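Local structure of glutamate ABC superfamily ATP binding cassette transporter, binding protein (Enterococcus faecium DO, 5EYF) at residues Y23-F28 with E154-A159; T85-D90 with T172-I177. The protein binds glutamate as the solute-binding protein of what is probably an ABC import system, presumably handing the amino acid to the membrane transporter. All coordinates share one frame; numbering follows the deposited sequence. Where two conformers were deposited one is given.

Contact 1 (Y23-F28 with E154-A159). With GLU (glutamic acid), chain E.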
loop_
_atom_site.group_PDB
_atom_site.type_symbol
_atom_site.label_atom_id
_atom_site.label_comp_id
_atom_site.label_asym_id
_atom_site.label_seq_id
_atom_site.Cartn_x
_atom_site.Cartn_y
_atom_site.Cartn_z
ATOM N N TYR B 23 10.785 -13.792 15.665
ATOM C CA TYR B 23 10.588 -14.054 17.086
ATOM C C TYR B 23 10.705 -12.796 17.930
ATOM O O TYR B 23 10.520 -12.864 19.153
ATOM C CB TYR B 23 11.592 -15.100 17.619
ATOM C CG TYR B 23 11.228 -16.560 17.373
ATOM C CD1 TYR B 23 10.392 -16.942 16.331
ATOM C CD2 TYR B 23 11.729 -17.559 18.200
ATOM C CE1 TYR B 23 10.068 -18.293 16.107
ATOM C CE2 TYR B 23 11.407 -18.899 17.990
ATOM C CZ TYR B 23 10.589 -19.263 16.949
ATOM O OH TYR B 23 10.303 -20.609 16.782
ATOM N N ASP B 24 11.005 -11.653 17.315
ATOM C CA ASP B 24 11.350 -10.443 18.044
ATOM C C ASP B 24 10.488 -9.256 17.642
ATOM O O ASP B 24 10.820 -8.114 17.986
ATOM C CB ASP B 24 12.835 -10.097 17.837
ATOM C CG ASP B 24 13.109 -9.492 16.446
ATOM O OD1 ASP B 24 12.415 -9.862 15.448
ATOM O OD2 ASP B 24 14.023 -8.644 16.372
ATOM N N THR B 25 9.408 -9.467 16.906
ATOM C CA THR B 25 8.670 -8.339 16.339
ATOM C C THR B 25 7.273 -8.313 16.955
ATOM O O THR B 25 6.381 -9.035 16.501
ATOM C CB THR B 25 8.598 -8.475 14.817
ATOM O OG1 THR B 25 9.936 -8.544 14.282
ATOM C CG2 THR B 25 7.858 -7.278 14.214
ATOM N N ARG B 26 7.082 -7.485 17.985
ATOM C CA ARG B 26 5.776 -7.419 18.637
ATOM C C ARG B 26 4.705 -7.020 17.630
ATOM O O ARG B 26 4.917 -6.126 16.809
ATOM C CB ARG B 26 5.775 -6.424 19.799
ATOM C CG ARG B 26 4.554 -6.581 20.716
ATOM C CD ARG B 26 4.520 -5.582 21.884
ATOM N NE ARG B 26 3.898 -4.322 21.484
ATOM C CZ ARG B 26 2.596 -4.061 21.568
ATOM N NH1 ARG B 26 2.127 -2.894 21.151
ATOM N NH2 ARG B 26 1.760 -4.961 22.063
ATOM N N LEU B 27 3.552 -7.687 17.727
ATOM C CA LEU B 27 2.355 -7.555 16.875
ATOM C C LEU B 27 2.414 -8.453 15.646
ATOM O O LEU B 27 1.373 -8.676 15.005
ATOM C CB LEU B 27 2.052 -6.112 16.440
ATOM C CG LEU B 27 1.961 -5.090 17.582
ATOM C CD1 LEU B 27 1.632 -3.691 17.034
ATOM C CD2 LEU B 27 0.916 -5.564 18.576
ATOM N N PHE B 28 3.602 -8.962 15.291
ATOM C CA PHE B 28 3.731 -9.801 14.098
ATOM C C PHE B 28 4.248 -11.196 14.406
ATOM O O PHE B 28 3.597 -12.179 14.039
ATOM C CB PHE B 28 4.612 -9.121 13.045
ATOM C CG PHE B 28 3.946 -7.956 12.409
ATOM C CD1 PHE B 28 3.057 -8.147 11.351
ATOM C CD2 PHE B 28 4.145 -6.680 12.908
ATOM C CE1 PHE B 28 2.416 -7.055 10.764
ATOM C CE2 PHE B 28 3.507 -5.591 12.329
ATOM C CZ PHE B 28 2.638 -5.796 11.245
ATOM N N GLU B 154 22.192 -4.649 15.193
ATOM C CA GLU B 154 21.927 -6.040 14.852
ATOM C C GLU B 154 20.450 -6.401 14.873
ATOM O O GLU B 154 20.067 -7.375 14.215
ATOM C CB GLU B 154 22.686 -6.970 15.799
ATOM C CG GLU B 154 24.194 -6.799 15.754
ATOM C CD GLU B 154 24.787 -7.136 14.400
ATOM O OE1 GLU B 154 24.113 -7.819 13.594
ATOM O OE2 GLU B 154 25.935 -6.716 14.142
ATOM N N ASN B 155 19.621 -5.668 15.611
ATOM C CA ASN B 155 18.207 -6.015 15.715
ATOM C C ASN B 155 17.433 -4.804 16.236
ATOM O O ASN B 155 18.013 -3.785 16.617
ATOM C CB ASN B 155 17.995 -7.265 16.606
ATOM C CG ASN B 155 18.637 -7.135 17.997
ATOM O OD1 ASN B 155 18.427 -6.154 18.697
ATOM N ND2 ASN B 155 19.414 -8.146 18.398
ATOM N N TYR B 156 16.106 -4.949 16.281
ATOM C CA TYR B 156 15.273 -3.831 16.702
ATOM C C TYR B 156 15.551 -3.450 18.143
ATOM O O TYR B 156 15.571 -2.265 18.479
ATOM C CB TYR B 156 13.789 -4.156 16.551
ATOM C CG TYR B 156 13.348 -4.555 15.182
ATOM C CD1 TYR B 156 13.573 -3.743 14.081
ATOM C CD2 TYR B 156 12.685 -5.755 14.987
ATOM C CE1 TYR B 156 13.143 -4.129 12.814
ATOM C CE2 TYR B 156 12.251 -6.141 13.727
ATOM C CZ TYR B 156 12.515 -5.337 12.646
ATOM O OH TYR B 156 12.071 -5.720 11.381
ATOM N N ALA B 157 15.735 -4.443 19.018
ATOM C CA ALA B 157 15.988 -4.147 20.422
ATOM C C ALA B 157 17.223 -3.277 20.575
ATOM O O ALA B 157 17.214 -2.291 21.324
ATOM C CB ALA B 157 16.139 -5.447 21.214
ATOM N N GLU B 158 18.297 -3.624 19.856
ATOM C CA GLU B 158 19.538 -2.852 19.919
ATOM C C GLU B 158 19.337 -1.462 19.336
ATOM O O GLU B 158 19.844 -0.465 19.871
ATOM C CB GLU B 158 20.629 -3.578 19.136
ATOM C CG GLU B 158 21.759 -4.137 19.916
ATOM C CD GLU B 158 23.084 -3.859 19.227
ATOM O OE1 GLU B 158 23.200 -4.146 18.013
ATOM O OE2 GLU B 158 23.992 -3.317 19.893
ATOM N N ALA B 159 18.602 -1.383 18.219
ATOM C CA ALA B 159 18.308 -0.096 17.610
ATOM C C ALA B 159 17.519 0.784 18.561
ATOM O O ALA B 159 17.773 1.987 18.664
ATOM C CB ALA B 159 17.527 -0.314 16.304
HETATM N N GLU E . 9.270 -4.851 5.699
HETATM C CA GLU E . 10.674 -4.429 5.567
HETATM C C GLU E . 11.471 -5.472 4.796
HETATM O O GLU E . 10.942 -6.519 4.401
HETATM C CB GLU E . 11.322 -4.162 6.940
HETATM C CG GLU E . 11.065 -5.238 7.995
HETATM C CD GLU E . 11.838 -6.535 7.776
HETATM O OE1 GLU E . 11.334 -7.577 8.210
HETATM O OE2 GLU E . 12.979 -6.521 7.258
HETATM O OXT GLU E . 12.674 -5.280 4.527
HETATM O O HOH W 1 15.473 -7.305 14.436
HETATM O O HOH W 2 15.017 -7.422 18.530
HETATM O O HOH W 3 10.309 -7.732 11.626
#
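D24 and T25 meet the ring of Y156 across the cleft of the two-lobed type 2 periplasmic-binding-protein fold, with a classic beta bulge on one bank and the start of an N-capped helix on the other. T25 OG1 comes to the ring edge, near its plane, 3.4 Å from Y156 CE2. D24 CG lies between its own N and carbonyl carbon (chi1 76°), which brings the carboxylate to the ring. There D24 OD2 approaches obliquely, 3.5 Å from Y156 CD2, with the carboxylate and ring planes 20° apart. No direct hydrogen bond crosses; water does the polar joining. Water 1, above the rim of one ring face, donates to D24 OD2 (2.8 Å) and accepts from Y156 N. Water 2 donates to the same oxygen and accepts from A157 N. Through them the carboxylate addresses the amino end of helix 156-164, which would probably stabilise its charge. E158 N is capped by N155, the residue just before the helix, through OD1 (2.8 Å), almost straight along the C=O direction. On the pocket side, water 3 lies in the ring plane and joins T25 OG1 to Y156 OH, and Y156 OH stands 3.6 Å from CG of the bound glutamate.

Contact 2 (T85-D90 with T172-I177). With GLU (glutamic acid), chain E.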
loop_
_atom_site.group_PDB
_atom_site.type_symbol
_atom_site.label_atom_id
_atom_site.label_comp_id
_atom_site.label_asym_id
_atom_site.label_seq_id
_atom_site.Cartn_x
_atom_site.Cartn_y
_atom_site.Cartn_z
ATOM N N THR B 85 7.011 -10.031 8.252
ATOM C CA THR B 85 7.028 -8.593 7.903
ATOM C C THR B 85 7.864 -8.317 6.654
ATOM O O THR B 85 8.683 -7.398 6.616
ATOM C CB THR B 85 7.520 -7.728 9.084
ATOM O OG1 THR B 85 8.888 -8.052 9.439
ATOM C CG2 THR B 85 6.632 -7.948 10.300
HETATM N N MSE B 86 7.636 -9.107 5.612
HETATM C CA MSE B 86 8.520 -9.077 4.441
HETATM C C MSE B 86 7.932 -8.342 3.252
HETATM O O MSE B 86 6.944 -8.786 2.677
HETATM C CB MSE B 86 8.857 -10.492 4.003
HETATM C CG MSE B 86 9.995 -10.519 2.973
HETATM SE SE MSE B 86 10.492 -12.388 2.735
HETATM C CE MSE B 86 11.803 -12.174 1.332
ATOM N N THR B 87 8.550 -7.232 2.874
ATOM C CA THR B 87 8.032 -6.447 1.764
ATOM C C THR B 87 8.308 -7.128 0.429
ATOM O O THR B 87 9.402 -7.681 0.194
ATOM C CB THR B 87 8.690 -5.059 1.787
ATOM O OG1 THR B 87 8.372 -4.438 3.033
ATOM C CG2 THR B 87 8.203 -4.175 0.631
ATOM N N ILE B 88 7.313 -7.062 -0.452
ATOM C CA ILE B 88 7.447 -7.502 -1.836
ATOM C C ILE B 88 8.254 -6.470 -2.606
ATOM O O ILE B 88 7.864 -5.293 -2.690
ATOM C CB ILE B 88 6.060 -7.686 -2.479
ATOM C CG1 ILE B 88 5.261 -8.727 -1.697
ATOM C CG2 ILE B 88 6.200 -8.145 -3.923
ATOM C CD1 ILE B 88 3.888 -8.934 -2.240
ATOM N N THR B 89 9.346 -6.920 -3.212
ATOM C CA THR B 89 10.139 -6.073 -4.109
ATOM C C THR B 89 10.510 -6.878 -5.351
ATOM O O THR B 89 10.646 -8.101 -5.292
ATOM C CB THR B 89 11.429 -5.525 -3.456
ATOM O OG1 THR B 89 12.414 -6.566 -3.341
ATOM C CG2 THR B 89 11.159 -4.864 -2.085
ATOM N N ASP B 90 10.680 -6.181 -6.486
ATOM C CA ASP B 90 11.139 -6.861 -7.702
ATOM C C ASP B 90 12.508 -7.505 -7.510
ATOM O O ASP B 90 12.771 -8.571 -8.075
ATOM C CB ASP B 90 11.135 -5.913 -8.904
ATOM C CG ASP B 90 9.819 -5.937 -9.637
ATOM O OD1 ASP B 90 9.044 -6.877 -9.398
ATOM O OD2 ASP B 90 9.562 -5.047 -10.467
ATOM N N THR B 172 14.334 4.022 12.411
ATOM C CA THR B 172 13.471 3.769 11.263
ATOM C C THR B 172 13.288 2.281 11.000
ATOM O O THR B 172 14.222 1.481 11.146
ATOM C CB THR B 172 14.020 4.497 10.014
ATOM O OG1 THR B 172 13.014 4.469 8.995
ATOM C CG2 THR B 172 15.296 3.875 9.471
ATOM N N THR B 173 12.042 1.921 10.670
ATOM C CA THR B 173 11.652 0.629 10.118
ATOM C C THR B 173 10.171 0.803 9.810
ATOM O O THR B 173 9.705 1.948 9.714
ATOM C CB THR B 173 11.955 -0.567 11.055
ATOM O OG1 THR B 173 11.529 -1.796 10.433
ATOM C CG2 THR B 173 11.252 -0.455 12.410
ATOM N N ASP B 174 9.437 -0.280 9.604
ATOM C CA ASP B 174 8.062 -0.132 9.158
ATOM C C ASP B 174 7.218 0.477 10.270
ATOM O O ASP B 174 7.403 0.166 11.449
ATOM C CB ASP B 174 7.467 -1.480 8.767
ATOM C CG ASP B 174 8.158 -2.140 7.574
ATOM O OD1 ASP B 174 8.916 -1.449 6.851
ATOM O OD2 ASP B 174 7.942 -3.388 7.380
ATOM N N ASN B 175 6.250 1.308 9.882
ATOM C CA ASN B 175 5.381 1.948 10.862
ATOM C C ASN B 175 4.746 0.955 11.831
ATOM O O ASN B 175 4.748 1.189 13.046
ATOM C CB ASN B 175 4.300 2.776 10.163
ATOM C CG ASN B 175 3.436 1.986 9.167
ATOM O OD1 ASN B 175 3.694 0.835 8.768
ATOM N ND2 ASN B 175 2.387 2.643 8.757
ATOM N N ALA B 176 4.241 -0.176 11.324
ATOM C CA ALA B 176 3.545 -1.136 12.186
ATOM C C ALA B 176 4.491 -1.762 13.196
ATOM O O ALA B 176 4.061 -2.146 14.293
ATOM C CB ALA B 176 2.890 -2.247 11.365
ATOM N N ILE B 177 5.763 -1.899 12.826
ATOM C CA ILE B 177 6.760 -2.426 13.746
ATOM C C ILE B 177 7.098 -1.390 14.802
ATOM O O ILE B 177 7.180 -1.711 15.995
ATOM C CB ILE B 177 8.007 -2.874 12.974
ATOM C CG1 ILE B 177 7.620 -3.999 11.993
ATOM C CG2 ILE B 177 9.123 -3.295 13.952
ATOM C CD1 ILE B 177 8.719 -4.412 11.037
HETATM N N GLU E . 9.270 -4.851 5.699
HETATM C CA GLU E . 10.674 -4.429 5.567
HETATM C C GLU E . 11.471 -5.472 4.796
HETATM O O GLU E . 10.942 -6.519 4.401
HETATM C CB GLU E . 11.322 -4.162 6.940
HETATM C CG GLU E . 11.065 -5.238 7.995
HETATM C CD GLU E . 11.838 -6.535 7.776
HETATM O OE1 GLU E . 11.334 -7.577 8.210
HETATM O OE2 GLU E . 12.979 -6.521 7.258
HETATM O OXT GLU E . 12.674 -5.280 4.527
#
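T85 and I177 reach tip to tip in the interlobe ligand site of this family 3 solute-binding protein, T85 OG1 lying 4.0 Å from I177 CD1. The rest of the contact is bridged by the bound glutamate, whose ammonium nitrogen donates three hydrogen bonds: to T85 O, to T87 OG1 and, over 2.6 Å from GLU N, to D174 OD2. The third acceptor is a carboxylate, so charge attraction probably adds to that short bond. Two conformations aim the threonines. T85 holds OG1 between its own N and carbonyl carbon (chi1 63°), where the hydroxyl donates to the ligand side chain at OE1 while the same residue's carbonyl takes the ammonium group. In T87, OG1 sits beside the backbone N (chi1 -60°), and the residue presents two groups to the ligand: the hydroxyl to GLU N, and the amide to GLU O at a nearly straight 174°. Neighbouring residues hold these groups: Y200 OH is hydrogen-bonded to D174 OD2, E198 OE1 to T87 OG1, and D42 OD2 to T85 N. D174 occupies the N-cap position of helix 175-182, yet its carboxylate makes no capping bond and is turned to the ligand instead. Along the ligand's side chain, I177 CD1 supplies an apolar contact, 3.9 Å from GLU CG.

In the fold
From the N terminus the chain passes 23-28, then 85-90, both in the lobe that carries the parallel sheet with strand 16-21. It then runs into the other lobe, reaching 154-159 and 172-177. Contact 1 closes a loop with 125 residues between its segments and contact 2 one with 81; because the segments alternate, the loops cross. Both join the same two lobes, their centres about 13 Å apart, and both touch the glutamate. They also touch each other: F28 of contact 1 packs on T85 and A176 of contact 2, and Y156 on T173 and I177, so the two contacts adjoin through these side chains.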